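Local structure of hypothetical protein RBSTP0775 (Geobacillus stearothermophilus, 1RZ3) at residues D181-L184 with E188-K191; V133-K138 with P142-V147. The protein is of uncertain function but probably acts as an ATP-binding kinase of the phosphoribulokinase and uridine kinase family. One frame throughout, in Å; residues are numbered along the deposited sequence.

Interaction 1 of 2, residues D181-L184 with E188-K191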
# COMPACT_ATOMS: atom_id res chain seq x y z
N ASP A 181 1.23 -4.39 -16.05
CA ASP A 181 1.64 -5.64 -16.69
C ASP A 181 3.04 -6.02 -16.24
O ASP A 181 3.33 -7.20 -16.03
CB ASP A 181 1.60 -5.50 -18.22
CG ASP A 181 0.20 -5.39 -18.76
OD1 ASP A 181 -0.77 -5.66 -18.02
OD2 ASP A 181 0.05 -5.03 -19.96
N TYR A 182 3.91 -5.02 -16.10
CA TYR A 182 5.28 -5.25 -15.67
C TYR A 182 5.28 -5.85 -14.26
O TYR A 182 5.98 -6.83 -13.98
CB TYR A 182 6.06 -3.93 -15.65
CG TYR A 182 7.52 -4.09 -15.28
CD1 TYR A 182 8.44 -4.59 -16.19
CD2 TYR A 182 7.97 -3.75 -14.00
CE1 TYR A 182 9.78 -4.76 -15.84
CE2 TYR A 182 9.31 -3.92 -13.64
CZ TYR A 182 10.21 -4.42 -14.57
OH TYR A 182 11.53 -4.58 -14.22
N TYR A 183 4.49 -5.26 -13.38
CA TYR A 183 4.39 -5.73 -12.00
C TYR A 183 3.89 -7.17 -11.93
O TYR A 183 4.50 -8.02 -11.29
CB TYR A 183 3.46 -4.80 -11.22
CG TYR A 183 3.27 -5.17 -9.76
CD1 TYR A 183 4.37 -5.35 -8.92
CD2 TYR A 183 1.99 -5.30 -9.22
CE1 TYR A 183 4.20 -5.64 -7.57
CE2 TYR A 183 1.81 -5.58 -7.86
CZ TYR A 183 2.92 -5.75 -7.04
OH TYR A 183 2.76 -6.03 -5.70
N LEU A 184 2.78 -7.42 -12.61
CA LEU A 184 2.17 -8.75 -12.63
C LEU A 184 3.12 -9.83 -13.15
O LEU A 184 3.15 -10.94 -12.62
CB LEU A 184 0.90 -8.73 -13.49
CG LEU A 184 -0.28 -7.95 -12.92
CD1 LEU A 184 -1.36 -7.79 -13.98
CD2 LEU A 184 -0.83 -8.68 -11.70
N GLU A 188 4.57 -11.25 -9.79
CA GLU A 188 3.49 -12.22 -9.58
C GLU A 188 2.77 -11.99 -8.25
O GLU A 188 2.65 -12.90 -7.42
CB GLU A 188 4.05 -13.64 -9.62
CG GLU A 188 4.71 -14.03 -10.93
CD GLU A 188 5.48 -15.33 -10.83
OE1 GLU A 188 6.58 -15.33 -10.23
OE2 GLU A 188 4.99 -16.35 -11.35
N PRO A 189 2.26 -10.77 -8.03
CA PRO A 189 1.56 -10.40 -6.79
C PRO A 189 0.35 -11.27 -6.44
O PRO A 189 0.05 -11.47 -5.27
CB PRO A 189 1.17 -8.94 -7.03
CG PRO A 189 0.98 -8.89 -8.53
CD PRO A 189 2.17 -9.68 -9.02
N ILE A 190 -0.34 -11.78 -7.46
CA ILE A 190 -1.51 -12.62 -7.20
C ILE A 190 -1.08 -13.96 -6.60
O ILE A 190 -1.74 -14.48 -5.70
CB ILE A 190 -2.33 -12.83 -8.49
CG1 ILE A 190 -2.80 -11.46 -9.01
CG2 ILE A 190 -3.52 -13.74 -8.22
CD1 ILE A 190 -3.63 -11.51 -10.28
N LYS A 191 0.02 -14.50 -7.09
CA LYS A 191 0.55 -15.76 -6.59
C LYS A 191 1.19 -15.55 -5.21
O LYS A 191 1.11 -16.42 -4.34
CB LYS A 191 1.60 -16.30 -7.56
CG LYS A 191 2.22 -17.63 -7.14
CD LYS A 191 3.37 -18.03 -8.07
CE LYS A 191 2.94 -18.08 -9.54
NZ LYS A 191 1.86 -19.09 -9.78
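Pro189 lies against the ring of Tyr183, and its CB and CG make most of the contact. Tyr183 CE2 comes to 3.5 Å from Pro189 CG, and Tyr183 OH is 3.6 Å from Pro189 CB, so the proline runs along the CD2-CE2 side of the ring as far as the hydroxyl. Pro189 CD sits 4.3 Å above the plane of that ring, displaced toward the rim. Because Tyr183 CG is trans to its own N (chi1 -180°), the ring leans forward along the chain to meet the proline. Leu184 approaches from another side: its CD2 is 3.7 Å from Pro189 CG, with the two side chains crossing at about a right angle, and the same CD2 reaches Ile190 CD1 at the longer distance of 4.2 Å. The backbone adds one weak hydrogen bond, Glu188 N to Leu184 O at 3.2 Å, bent to 128° at the hydrogen, and a CA-H...O contact from Glu188 to the same oxygen. The contact spans the junction of two consecutive helices: helix 169-187 ends, Glu188 turns with positive phi (45°), and this one residue is also the N-cap of the short helix 189-192. Pro189, having no N-H to donate, is well suited to the first turn that follows. Beyond this shell, Tyr149 on strand 146-150 of the parallel sheet touches Leu184, Pro189 and Ile190. The hydroxyl of Tyr183, beside Pro189 CB, is itself held by a hydrogen bond with Asp28 OD2, while Phe134 meets the ring edge-to-face.

Interaction 2 of 2, residues V133-K138 with P142-V147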
# COMPACT_ATOMS: atom_id res chain seq x y z
N VAL A 133 -0.36 0.63 -4.48
CA VAL A 133 -0.04 -0.17 -5.65
C VAL A 133 1.40 -0.65 -5.56
O VAL A 133 2.24 0.01 -4.92
CB VAL A 133 -0.23 0.64 -6.95
CG1 VAL A 133 0.69 1.85 -6.96
CG2 VAL A 133 0.03 -0.24 -8.16
N PHE A 134 1.68 -1.80 -6.17
CA PHE A 134 3.01 -2.39 -6.20
C PHE A 134 3.60 -2.59 -4.80
O PHE A 134 4.79 -2.36 -4.60
CB PHE A 134 3.97 -1.50 -7.01
CG PHE A 134 3.40 -0.99 -8.31
CD1 PHE A 134 2.78 -1.85 -9.21
CD2 PHE A 134 3.51 0.37 -8.64
CE1 PHE A 134 2.28 -1.37 -10.43
CE2 PHE A 134 3.01 0.85 -9.86
CZ PHE A 134 2.39 -0.02 -10.76
N LEU A 135 2.79 -3.03 -3.85
CA LEU A 135 3.27 -3.23 -2.48
C LEU A 135 4.23 -4.41 -2.33
O LEU A 135 5.06 -4.42 -1.42
CB LEU A 135 2.10 -3.47 -1.52
CG LEU A 135 1.16 -2.33 -1.15
CD1 LEU A 135 0.27 -2.81 0.00
CD2 LEU A 135 1.96 -1.10 -0.71
N GLN A 136 4.09 -5.40 -3.20
CA GLN A 136 4.92 -6.59 -3.10
C GLN A 136 6.23 -6.57 -3.87
O GLN A 136 6.75 -7.62 -4.25
CB GLN A 136 4.09 -7.82 -3.46
CG GLN A 136 2.93 -8.01 -2.48
CD GLN A 136 2.08 -9.21 -2.79
OE1 GLN A 136 1.19 -9.16 -3.65
NE2 GLN A 136 2.36 -10.31 -2.12
N ARG A 137 6.78 -5.39 -4.11
CA ARG A 137 8.06 -5.33 -4.79
C ARG A 137 9.05 -5.94 -3.79
O ARG A 137 8.86 -5.84 -2.57
CB ARG A 137 8.42 -3.89 -5.17
CG ARG A 137 8.31 -2.85 -4.09
CD ARG A 137 8.75 -1.48 -4.62
NE ARG A 137 7.69 -0.71 -5.27
CZ ARG A 137 7.76 -0.21 -6.50
NH1 ARG A 137 8.84 -0.42 -7.25
NH2 ARG A 137 6.77 0.53 -6.98
N LYS A 138 10.08 -6.60 -4.30
CA LYS A 138 11.07 -7.29 -3.48
C LYS A 138 11.62 -6.57 -2.26
O LYS A 138 11.87 -7.19 -1.23
CB LYS A 138 12.24 -7.75 -4.35
CG LYS A 138 12.99 -6.63 -5.03
CD LYS A 138 14.13 -7.17 -5.90
CE LYS A 138 14.88 -6.04 -6.60
NZ LYS A 138 14.00 -5.21 -7.47
N PRO A 142 9.49 -8.38 2.61
CA PRO A 142 9.90 -8.94 3.90
C PRO A 142 9.27 -8.32 5.13
O PRO A 142 9.24 -8.93 6.19
CB PRO A 142 11.42 -8.74 3.91
CG PRO A 142 11.78 -8.59 2.45
CD PRO A 142 10.64 -7.79 1.91
N PHE A 143 8.74 -7.10 5.00
CA PHE A 143 8.17 -6.42 6.15
C PHE A 143 6.67 -6.55 6.36
O PHE A 143 6.12 -5.93 7.27
CB PHE A 143 8.60 -4.95 6.09
CG PHE A 143 10.09 -4.78 6.02
CD1 PHE A 143 10.89 -5.08 7.11
CD2 PHE A 143 10.71 -4.42 4.82
CE1 PHE A 143 12.28 -5.03 7.02
CE2 PHE A 143 12.09 -4.37 4.72
CZ PHE A 143 12.88 -4.67 5.82
N PHE A 144 6.02 -7.36 5.53
CA PHE A 144 4.58 -7.60 5.64
C PHE A 144 4.35 -8.99 6.23
O PHE A 144 4.98 -9.96 5.81
CB PHE A 144 3.90 -7.55 4.27
CG PHE A 144 3.77 -6.18 3.70
CD1 PHE A 144 2.79 -5.31 4.16
CD2 PHE A 144 4.63 -5.75 2.69
CE1 PHE A 144 2.66 -4.02 3.62
CE2 PHE A 144 4.51 -4.46 2.15
CZ PHE A 144 3.52 -3.60 2.62
N ASP A 145 3.44 -9.08 7.20
CA ASP A 145 3.11 -10.37 7.80
C ASP A 145 1.96 -11.00 7.04
O ASP A 145 1.80 -12.22 7.02
CB ASP A 145 2.67 -10.20 9.26
CG ASP A 145 3.80 -9.78 10.15
OD1 ASP A 145 4.77 -10.55 10.27
OD2 ASP A 145 3.72 -8.67 10.73
N PHE A 146 1.16 -10.16 6.40
CA PHE A 146 -0.02 -10.63 5.69
C PHE A 146 -0.34 -9.66 4.57
O PHE A 146 -0.39 -8.45 4.80
CB PHE A 146 -1.18 -10.71 6.68
CG PHE A 146 -2.49 -11.13 6.07
CD1 PHE A 146 -2.75 -12.47 5.80
CD2 PHE A 146 -3.48 -10.19 5.80
CE1 PHE A 146 -3.97 -12.87 5.28
CE2 PHE A 146 -4.71 -10.58 5.28
CZ PHE A 146 -4.96 -11.92 5.02
N VAL A 147 -0.55 -10.17 3.37
CA VAL A 147 -0.88 -9.31 2.24
C VAL A 147 -2.12 -9.82 1.53
O VAL A 147 -2.24 -11.01 1.23
CB VAL A 147 0.27 -9.25 1.20
CG1 VAL A 147 -0.17 -8.42 -0.01
CG2 VAL A 147 1.51 -8.63 1.83
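Gln136 has CG trans to its carbonyl carbon (chi1 -63°) and then runs extended, which carries its amide toward Val147; there CG1, trans to the valine N (chi1 176°), comes out to meet it. The side chains arrive from opposite directions, and Gln136 CD stops 3.7 Å from Val147 CG1. Beside them, Leu135 O lies obliquely to the Phe144 ring, 3.6 Å from Phe144 CE2, with Leu135 CD1 4.2 Å from Phe144 CZ. At the outer end Lys138 O rests 3.4 Å from Pro142 CD. A type I turn from Phe134 to Arg137 shapes the loop that leaves strand 127-132 and leads to strand 146-150, two strands separated in the parallel sheet by strand 23-29, as expected for a P-loop kinase-like fold. Cutting Gln136 back to an alanine would probably leave Val147 CG1 without its partner across the loop and a gap beside Pro189 and Arg192, which the glutamine also touches. All these meetings are van der Waals, two of them with a carbonyl oxygen against a C-H group, so what directional hold there is probably comes from bonds to residues outside the pair, such as Leu135 N to Asp28 OD1 and Val147 N to Asp194 OD2.

How the interactions relate
Both contacts are partly buried, but interaction 2 lies about 8 Å from the centre of the chain and interaction 1 about 15 Å, measured between centres; three of six touching residues are buried in interaction 2, two of five in interaction 1. Interaction 1 joins two consecutive helices through a weak backbone bond and apolar packing; interaction 2 closes a loop at the start of strand 146-150 by packing alone. They meet where Tyr183 OH is 2.9 Å from Gln136 N, a probable hydrogen bond, and the carboxylate of Asp28 bonds to both contacts. Strand 146-150 is likewise shared: Val147 belongs to interaction 2, and Tyr149 lies against interaction 1.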